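PDB 4RUN: odorant-binding protein 2a from Homo sapiens, which binds and carries small hydrophobic volatile molecules, with higher affinity for aldehydes and large fatty acids. Local coordinates for residues T11-F25 with L107-T120. The protein carries 2 engineered substitutions. Sequence-based numbering, arbitrary orientation.
Sequences TGTWYVKAMVVDKDF and LRYMGNLVGRNPNT. Engineered in segment 107-120: Asn112 (natural residue Lys).
The guanidinium of Arg116 lies flat on the indole of Trp14, planes 18° apart, with CZ 4.2 Å from the centroid of the five-membered ring as an off-centre cation-pi contact; Arg116 CD sits over the six-membered ring. In its own plane the same group grips Thr11 O end-on, NH1 and NH2 each 2.8 Å away, while NH2 also donates to Thr13 O. Trp14 NE1 bonds Ile10 O, and its ring meets Tyr95. Replacing Trp14 by alanine would probably strip the guanidinium of its stacking partner, leave Ile10 O without this donor and open a gap beside Tyr95. Pro118 CB makes a CH-pi contact with Tyr15, 3.6 Å over the ring centre. Strands 12-21 and 107-115 run antiparallel, the pairing of first and last barrel strands that closes a lipocalin beta-barrel. A beta bulge at Lys17 shifts the register between Val16 and Ala18: Lys17 N donates to Leu113 O (2.8 Å), while Leu113 N donates to Ala18 O. The Lys17 side chain, extended beyond CG, carries NZ to Asn119 O and to a salt bridge with Asp94. Beyond the bulge Met19, Val21, Met110 and the engineered Asn112 share one face; Met19 CE touches Met110 SD at 3.7 Å. Ala18 and Leu113 pack on the other, against Leu125 of helix 122-134. Past the strand end, Asp22 OD2 takes Tyr109 N at 2.8 Å, and a water links OD1 to Arg108 NE.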
ATOM      1  N   THR A  11       1.185  13.664  -2.248  1.00103.21           N
ATOM      2  CA  THR A  11       0.893  14.089  -0.871  1.00100.94           C
ATOM      3  C   THR A  11      -0.606  14.224  -0.617  1.00 96.96           C
ATOM      4  O   THR A  11      -1.382  14.303  -1.550  1.00 99.59           O
ATOM      5  CB  THR A  11       1.571  15.435  -0.537  1.00107.40           C
ATOM      6  OG1 THR A  11       1.044  16.464  -1.379  1.00112.04           O
ATOM      7  CG2 THR A  11       3.083  15.353  -0.733  1.00109.36           C
ATOM      8  N   GLY A  12      -1.001  14.266   0.653  1.00 93.86           N
ATOM      9  CA  GLY A  12      -2.413  14.341   1.045  1.00 90.26           C
ATOM     10  C   GLY A  12      -2.962  13.000   1.519  1.00 83.07           C
ATOM     11  O   GLY A  12      -2.210  12.109   1.914  1.00 78.59           O
ATOM     12  N   THR A  13      -4.283  12.861   1.482  1.00 80.92           N
ATOM     13  CA  THR A  13      -4.946  11.648   1.951  1.00 77.19           C
ATOM     14  C   THR A  13      -5.113  10.634   0.809  1.00 74.77           C
ATOM     15  O   THR A  13      -5.465  11.004  -0.309  1.00 76.17           O
ATOM     16  CB  THR A  13      -6.317  11.970   2.585  1.00 76.90           C
ATOM     17  OG1 THR A  13      -6.124  12.774   3.747  1.00 78.73           O
ATOM     18  CG2 THR A  13      -7.063  10.696   2.989  1.00 73.66           C
ATOM     19  N   TRP A  14      -4.815   9.367   1.109  1.00 71.06           N
ATOM     20  CA  TRP A  14      -5.094   8.243   0.223  1.00 67.77           C
ATOM     21  C   TRP A  14      -5.854   7.171   0.984  1.00 62.65           C
ATOM     22  O   TRP A  14      -5.755   7.057   2.197  1.00 62.63           O
ATOM     23  CB  TRP A  14      -3.816   7.610  -0.297  1.00 67.13           C
ATOM     24  CG  TRP A  14      -3.020   8.440  -1.211  1.00 71.42           C
ATOM     25  CD1 TRP A  14      -2.077   9.355  -0.870  1.00 75.04           C
ATOM     26  CD2 TRP A  14      -3.042   8.398  -2.632  1.00 74.07           C
ATOM     27  NE1 TRP A  14      -1.512   9.896  -1.991  1.00 77.47           N
ATOM     28  CE2 TRP A  14      -2.088   9.328  -3.091  1.00 78.37           C
ATOM     29  CE3 TRP A  14      -3.779   7.673  -3.569  1.00 74.11           C
ATOM     30  CZ2 TRP A  14      -1.852   9.555  -4.446  1.00 81.65           C
ATOM     31  CZ3 TRP A  14      -3.543   7.901  -4.915  1.00 75.51           C
ATOM     32  CH2 TRP A  14      -2.586   8.833  -5.338  1.00 79.42           C
ATOM     33  N   TYR A  15      -6.605   6.377   0.244  1.00 60.51           N
ATOM     34  CA  TYR A  15      -7.402   5.329   0.814  1.00 59.48           C
ATOM     35  C   TYR A  15      -6.956   4.011   0.206  1.00 57.56           C
ATOM     36  O   TYR A  15      -6.840   3.898  -1.020  1.00 58.09           O
ATOM     37  CB  TYR A  15      -8.878   5.568   0.514  1.00 61.21           C
ATOM     38  CG  TYR A  15      -9.444   6.779   1.200  1.00 67.23           C
ATOM     39  CD1 TYR A  15      -9.957   6.685   2.491  1.00 69.50           C
ATOM     40  CD2 TYR A  15      -9.456   8.027   0.573  1.00 70.93           C
ATOM     41  CE1 TYR A  15     -10.465   7.795   3.140  1.00 73.17           C
ATOM     42  CE2 TYR A  15      -9.970   9.147   1.210  1.00 74.27           C
ATOM     43  CZ  TYR A  15     -10.472   9.025   2.497  1.00 75.86           C
ATOM     44  OH  TYR A  15     -10.979  10.122   3.161  1.00 78.54           O
ATOM     45  N   VAL A  16      -6.714   3.024   1.069  1.00 53.92           N
ATOM     46  CA  VAL A  16      -6.325   1.679   0.658  1.00 49.83           C
ATOM     47  C   VAL A  16      -7.578   0.837   0.463  1.00 48.25           C
ATOM     48  O   VAL A  16      -8.286   0.541   1.420  1.00 50.76           O
ATOM     49  CB  VAL A  16      -5.453   1.013   1.724  1.00 49.09           C
ATOM     50  CG1 VAL A  16      -5.064  -0.379   1.271  1.00 48.14           C
ATOM     51  CG2 VAL A  16      -4.223   1.867   2.052  1.00 49.85           C
ATOM     52  N   LYS A  17      -7.843   0.443  -0.775  1.00 46.10           N
ATOM     53  CA  LYS A  17      -9.117  -0.183  -1.137  1.00 44.12           C
ATOM     54  C   LYS A  17      -9.004  -1.686  -1.299  1.00 41.62           C
ATOM     55  O   LYS A  17      -9.965  -2.417  -1.112  1.00 44.92           O
ATOM     56  CB  LYS A  17      -9.615   0.430  -2.438  1.00 45.93           C
ATOM     57  CG  LYS A  17      -9.708   1.947  -2.395  1.00 48.36           C
ATOM     58  CD  LYS A  17     -10.062   2.511  -3.750  1.00 50.67           C
ATOM     59  CE  LYS A  17     -10.498   3.949  -3.609  1.00 53.56           C
ATOM     60  NZ  LYS A  17     -10.797   4.600  -4.910  1.00 55.83           N
ATOM     61  N   ALA A  18      -7.823  -2.153  -1.661  1.00 39.61           N
ATOM     62  CA  ALA A  18      -7.593  -3.576  -1.770  1.00 38.36           C
ATOM     63  C   ALA A  18      -6.139  -3.822  -1.538  1.00 39.02           C
ATOM     64  O   ALA A  18      -5.329  -2.904  -1.644  1.00 40.62           O
ATOM     65  CB  ALA A  18      -7.996  -4.083  -3.137  1.00 38.72           C
ATOM     66  N   MET A  19      -5.817  -5.069  -1.227  1.00 39.79           N
ATOM     67  CA  MET A  19      -4.486  -5.453  -0.817  1.00 40.69           C
ATOM     68  C   MET A  19      -4.179  -6.862  -1.348  1.00 40.38           C
ATOM     69  O   MET A  19      -5.087  -7.682  -1.467  1.00 39.97           O
ATOM     70  CB  MET A  19      -4.462  -5.368   0.690  1.00 44.63           C
ATOM     71  CG  MET A  19      -3.119  -5.560   1.340  1.00 48.79           C
ATOM     72  SD  MET A  19      -3.066  -4.698   2.937  1.00 50.15           S
ATOM     73  CE  MET A  19      -1.357  -5.117   3.327  1.00 48.45           C
ATOM     74  N   VAL A  20      -2.919  -7.128  -1.692  1.00 39.81           N
ATOM     75  CA  VAL A  20      -2.468  -8.448  -2.186  1.00 39.83           C
ATOM     76  C   VAL A  20      -1.068  -8.647  -1.675  1.00 41.53           C
ATOM     77  O   VAL A  20      -0.296  -7.686  -1.540  1.00 41.16           O
ATOM     78  CB  VAL A  20      -2.509  -8.600  -3.736  1.00 41.29           C
ATOM     79  CG1 VAL A  20      -1.359  -7.880  -4.420  1.00 43.44           C
ATOM     80  CG2 VAL A  20      -2.513 -10.062  -4.162  1.00 41.05           C
ATOM     81  N   VAL A  21      -0.756  -9.909  -1.403  1.00 42.21           N
ATOM     82  CA  VAL A  21       0.468 -10.306  -0.735  1.00 43.78           C
ATOM     83  C   VAL A  21       1.005 -11.588  -1.368  1.00 45.77           C
ATOM     84  O   VAL A  21       0.226 -12.388  -1.863  1.00 45.81           O
ATOM     85  CB  VAL A  21       0.179 -10.603   0.739  1.00 46.26           C
ATOM     86  CG1 VAL A  21       0.053  -9.307   1.530  1.00 45.55           C
ATOM     87  CG2 VAL A  21      -1.073 -11.481   0.896  1.00 44.97           C
ATOM     88  N   ASP A  22       2.318 -11.808  -1.349  1.00 46.98           N
ATOM     89  CA  ASP A  22       2.838 -13.063  -1.875  1.00 47.50           C
ATOM     90  C   ASP A  22       2.378 -14.231  -1.015  1.00 47.52           C
ATOM     91  O   ASP A  22       1.915 -14.052   0.112  1.00 49.19           O
ATOM     92  CB  ASP A  22       4.363 -13.022  -2.074  1.00 50.94           C
ATOM     93  CG  ASP A  22       5.136 -12.769  -0.804  1.00 52.97           C
ATOM     94  OD1 ASP A  22       4.832 -13.386   0.237  1.00 57.27           O
ATOM     95  OD2 ASP A  22       6.112 -11.987  -0.858  1.00 53.34           O
ATOM     96  N   LYS A  23       2.447 -15.425  -1.577  1.00 50.19           N
ATOM     97  CA  LYS A  23       2.071 -16.641  -0.865  1.00 52.98           C
ATOM     98  C   LYS A  23       2.848 -17.030   0.399  1.00 55.69           C
ATOM     99  O   LYS A  23       2.407 -17.939   1.096  1.00 60.06           O
ATOM    100  CB  LYS A  23       2.017 -17.819  -1.831  1.00 56.96           C
ATOM    101  CG  LYS A  23       0.829 -17.677  -2.754  1.00 59.28           C
ATOM    102  CD  LYS A  23       0.392 -18.987  -3.372  1.00 63.18           C
ATOM    103  CE  LYS A  23      -0.880 -18.755  -4.186  1.00 65.17           C
ATOM    104  NZ  LYS A  23      -2.094 -18.586  -3.332  1.00 65.80           N
ATOM    105  N   ASP A  24       3.978 -16.385   0.700  1.00 55.36           N
ATOM    106  CA  ASP A  24       4.681 -16.618   1.970  1.00 57.10           C
ATOM    107  C   ASP A  24       4.089 -15.803   3.110  1.00 56.33           C
ATOM    108  O   ASP A  24       4.263 -16.156   4.275  1.00 58.90           O
ATOM    109  CB  ASP A  24       6.163 -16.274   1.848  1.00 59.56           C
ATOM    110  CG  ASP A  24       6.860 -17.060   0.757  1.00 61.44           C
ATOM    111  OD1 ASP A  24       6.686 -18.300   0.698  1.00 65.64           O
ATOM    112  OD2 ASP A  24       7.601 -16.429  -0.024  1.00 58.59           O
ATOM    113  N   PHE A  25       3.408 -14.707   2.767  1.00 54.07           N
ATOM    114  CA  PHE A  25       2.761 -13.821   3.737  1.00 50.35           C
ATOM    115  C   PHE A  25       1.809 -14.579   4.653  1.00 49.92           C
ATOM    116  O   PHE A  25       0.814 -15.129   4.182  1.00 49.58           O
ATOM    117  CB  PHE A  25       1.955 -12.766   2.992  1.00 49.46           C
ATOM    118  CG  PHE A  25       1.592 -11.588   3.830  1.00 48.28           C
ATOM    119  CD1 PHE A  25       2.452 -10.499   3.957  1.00 47.47           C
ATOM    120  CD2 PHE A  25       0.384 -11.572   4.507  1.00 48.32           C
ATOM    121  CE1 PHE A  25       2.101  -9.417   4.742  1.00 46.92           C
ATOM    122  CE2 PHE A  25       0.034 -10.503   5.297  1.00 47.46           C
ATOM    123  CZ  PHE A  25       0.895  -9.422   5.418  1.00 46.92           C
ATOM    124  N   LEU A 107      12.517 -12.062   0.600  1.00 57.41           N
ATOM    125  CA  LEU A 107      11.950 -11.023  -0.228  1.00 57.47           C
ATOM    126  C   LEU A 107      10.438 -11.092  -0.104  1.00 54.61           C
ATOM    127  O   LEU A 107       9.863 -12.164  -0.279  1.00 55.98           O
ATOM    128  CB  LEU A 107      12.343 -11.260  -1.680  1.00 60.51           C
ATOM    129  CG  LEU A 107      11.877 -10.172  -2.643  1.00 61.58           C
ATOM    130  CD1 LEU A 107      12.508  -8.827  -2.315  1.00 62.64           C
ATOM    131  CD2 LEU A 107      12.156 -10.569  -4.085  1.00 64.88           C
ATOM    132  N   ARG A 108       9.805  -9.956   0.179  1.00 52.03           N
ATOM    133  CA  ARG A 108       8.350  -9.895   0.283  1.00 49.30           C
ATOM    134  C   ARG A 108       7.772  -8.917  -0.726  1.00 49.05           C
ATOM    135  O   ARG A 108       8.151  -7.742  -0.719  1.00 46.98           O
ATOM    136  CB  ARG A 108       7.936  -9.474   1.700  1.00 47.63           C
ATOM    137  CG  ARG A 108       6.429  -9.436   1.929  1.00 45.63           C
ATOM    138  CD  ARG A 108       6.108  -9.307   3.413  1.00 45.39           C
ATOM    139  NE  ARG A 108       6.111 -10.605   4.098  1.00 45.25           N
ATOM    140  CZ  ARG A 108       6.175 -10.767   5.419  1.00 45.70           C
ATOM    141  NH1 ARG A 108       6.254  -9.717   6.236  1.00 44.36           N
ATOM    142  NH2 ARG A 108       6.178 -11.997   5.935  1.00 47.73           N
ATOM    143  N   TYR A 109       6.855  -9.406  -1.576  1.00 50.75           N
ATOM    144  CA  TYR A 109       6.064  -8.550  -2.475  1.00 52.86           C
ATOM    145  C   TYR A 109       4.707  -8.262  -1.871  1.00 51.20           C
ATOM    146  O   TYR A 109       4.124  -9.101  -1.193  1.00 49.14           O
ATOM    147  CB  TYR A 109       5.805  -9.190  -3.846  1.00 54.46           C
ATOM    148  CG  TYR A 109       7.012  -9.601  -4.652  1.00 58.20           C
ATOM    149  CD1 TYR A 109       8.181  -8.858  -4.634  1.00 61.19           C
ATOM    150  CD2 TYR A 109       6.950 -10.709  -5.498  1.00 59.97           C
ATOM    151  CE1 TYR A 109       9.270  -9.236  -5.403  1.00 64.74           C
ATOM    152  CE2 TYR A 109       8.033 -11.089  -6.268  1.00 61.82           C
ATOM    153  CZ  TYR A 109       9.193 -10.351  -6.216  1.00 64.52           C
ATOM    154  OH  TYR A 109      10.278 -10.730  -6.967  1.00 66.70           O
ATOM    155  N   MET A 110       4.187  -7.078  -2.165  1.00 54.32           N
ATOM    156  CA  MET A 110       2.916  -6.653  -1.609  1.00 53.92           C
ATOM    157  C   MET A 110       2.363  -5.522  -2.467  1.00 53.92           C
ATOM    158  O   MET A 110       3.087  -4.604  -2.851  1.00 58.44           O
ATOM    159  CB  MET A 110       3.124  -6.203  -0.163  1.00 56.43           C
ATOM    160  CG  MET A 110       1.843  -5.894   0.588  1.00 61.63           C
ATOM    161  SD  MET A 110       2.137  -5.202   2.234  1.00 64.73           S
ATOM    162  CE  MET A 110       3.741  -5.886   2.666  1.00 65.38           C
ATOM    163  N   GLY A 111       1.075  -5.595  -2.769  1.00 49.62           N
ATOM    164  CA  GLY A 111       0.434  -4.613  -3.623  1.00 48.16           C
ATOM    165  C   GLY A 111      -0.773  -4.012  -2.946  1.00 45.93           C
ATOM    166  O   GLY A 111      -1.496  -4.696  -2.245  1.00 43.81           O
ATOM    167  N   ASN A 112      -0.993  -2.722  -3.150  1.00 47.12           N
ATOM    168  CA  ASN A 112      -2.143  -2.060  -2.571  1.00 46.74           C
ATOM    169  C   ASN A 112      -2.808  -1.168  -3.591  1.00 46.62           C
ATOM    170  O   ASN A 112      -2.146  -0.388  -4.276  1.00 50.93           O
ATOM    171  CB  ASN A 112      -1.725  -1.251  -1.350  1.00 48.85           C
ATOM    172  CG  ASN A 112      -1.015  -2.098  -0.317  1.00 50.45           C
ATOM    173  OD1 ASN A 112      -1.632  -2.911   0.353  1.00 51.72           O
ATOM    174  ND2 ASN A 112       0.289  -1.936  -0.213  1.00 53.94           N
ATOM    175  N   LEU A 113      -4.118  -1.317  -3.711  1.00 43.16           N
ATOM    176  CA  LEU A 113      -4.915  -0.451  -4.540  1.00 42.70           C
ATOM    177  C   LEU A 113      -5.214   0.783  -3.726  1.00 44.31           C
ATOM    178  O   LEU A 113      -5.822   0.694  -2.658  1.00 45.38           O
ATOM    179  CB  LEU A 113      -6.212  -1.150  -4.939  1.00 41.02           C
ATOM    180  CG  LEU A 113      -7.146  -0.341  -5.833  1.00 42.35           C
ATOM    181  CD1 LEU A 113      -6.475  -0.043  -7.158  1.00 43.84           C
ATOM    182  CD2 LEU A 113      -8.441  -1.092  -6.054  1.00 42.32           C
ATOM    183  N   VAL A 114      -4.823   1.938  -4.241  1.00 47.75           N
ATOM    184  CA  VAL A 114      -4.971   3.186  -3.510  1.00 51.06           C
ATOM    185  C   VAL A 114      -5.606   4.283  -4.364  1.00 55.12           C
ATOM    186  O   VAL A 114      -5.394   4.347  -5.574  1.00 56.13           O
ATOM    187  CB  VAL A 114      -3.609   3.663  -2.961  1.00 52.58           C
ATOM    188  CG1 VAL A 114      -3.110   2.673  -1.934  1.00 50.42           C
ATOM    189  CG2 VAL A 114      -2.568   3.809  -4.074  1.00 53.91           C
ATOM    190  N   GLY A 115      -6.399   5.144  -3.727  1.00 58.49           N
ATOM    191  CA  GLY A 115      -7.029   6.247  -4.430  1.00 62.20           C
ATOM    192  C   GLY A 115      -7.379   7.407  -3.533  1.00 67.15           C
ATOM    193  O   GLY A 115      -7.379   7.298  -2.312  1.00 71.11           O
ATOM    194  N   ARG A 116      -7.665   8.534  -4.154  1.00 70.74           N
ATOM    195  CA  ARG A 116      -8.030   9.728  -3.418  1.00 75.76           C
ATOM    196  C   ARG A 116      -9.435   9.604  -2.871  1.00 76.36           C
ATOM    197  O   ARG A 116      -9.754  10.077  -1.774  1.00 79.88           O
ATOM    198  CB  ARG A 116      -7.955  10.919  -4.353  1.00 80.39           C
ATOM    199  CG  ARG A 116      -6.548  11.185  -4.836  1.00 82.10           C
ATOM    200  CD  ARG A 116      -5.724  11.743  -3.709  1.00 83.71           C
ATOM    201  NE  ARG A 116      -4.481  12.317  -4.192  1.00 87.94           N
ATOM    202  CZ  ARG A 116      -3.559  12.837  -3.395  1.00 91.74           C
ATOM    203  NH1 ARG A 116      -2.450  13.339  -3.914  1.00 94.97           N
ATOM    204  NH2 ARG A 116      -3.750  12.848  -2.078  1.00 92.36           N
ATOM    205  N   ASN A 117     -10.272   8.960  -3.663  1.00 74.67           N
ATOM    206  CA  ASN A 117     -11.660   8.813  -3.356  1.00 75.66           C
ATOM    207  C   ASN A 117     -11.777   7.521  -2.598  1.00 70.93           C
ATOM    208  O   ASN A 117     -11.206   6.534  -3.023  1.00 67.69           O
ATOM    209  CB  ASN A 117     -12.448   8.727  -4.662  1.00 78.03           C
ATOM    210  CG  ASN A 117     -13.858   9.208  -4.512  1.00 82.81           C
ATOM    211  OD1 ASN A 117     -14.087  10.356  -4.137  1.00 89.18           O
ATOM    212  ND2 ASN A 117     -14.816   8.332  -4.779  1.00 82.20           N
ATOM    213  N   PRO A 118     -12.517   7.514  -1.482  1.00 72.43           N
ATOM    214  CA  PRO A 118     -12.594   6.311  -0.645  1.00 70.89           C
ATOM    215  C   PRO A 118     -13.481   5.222  -1.233  1.00 69.63           C
ATOM    216  O   PRO A 118     -13.391   4.059  -0.814  1.00 73.56           O
ATOM    217  CB  PRO A 118     -13.212   6.832   0.650  1.00 74.08           C
ATOM    218  CG  PRO A 118     -14.074   7.975   0.207  1.00 76.46           C
ATOM    219  CD  PRO A 118     -13.401   8.587  -0.988  1.00 75.49           C
ATOM    220  N   ASN A 119     -14.323   5.587  -2.194  1.00 67.72           N
ATOM    221  CA  ASN A 119     -15.198   4.623  -2.823  1.00 65.14           C
ATOM    222  C   ASN A 119     -14.461   3.786  -3.829  1.00 61.75           C
ATOM    223  O   ASN A 119     -13.477   4.229  -4.412  1.00 59.79           O
ATOM    224  CB  ASN A 119     -16.317   5.345  -3.508  1.00 69.18           C
ATOM    225  CG  ASN A 119     -16.985   6.316  -2.577  1.00 75.08           C
ATOM    226  OD1 ASN A 119     -17.051   7.512  -2.852  1.00 82.68           O
ATOM    227  ND2 ASN A 119     -17.403   5.824  -1.426  1.00 73.93           N
ATOM    228  N   THR A 120     -14.951   2.569  -4.015  1.00 59.42           N
ATOM    229  CA  THR A 120     -14.387   1.648  -4.970  1.00 58.15           C
ATOM    230  C   THR A 120     -15.406   1.215  -6.006  1.00 58.99           C
ATOM    231  O   THR A 120     -16.590   1.035  -5.718  1.00 61.67           O
ATOM    232  CB  THR A 120     -13.839   0.408  -4.255  1.00 58.19           C
ATOM    233  OG1 THR A 120     -13.020   0.818  -3.149  1.00 57.52           O
ATOM    234  CG2 THR A 120     -13.024  -0.443  -5.203  1.00 58.35           C
TER
HETATM  235  O   HOH W   1       6.075 -12.581   2.385  1.00 38.32           O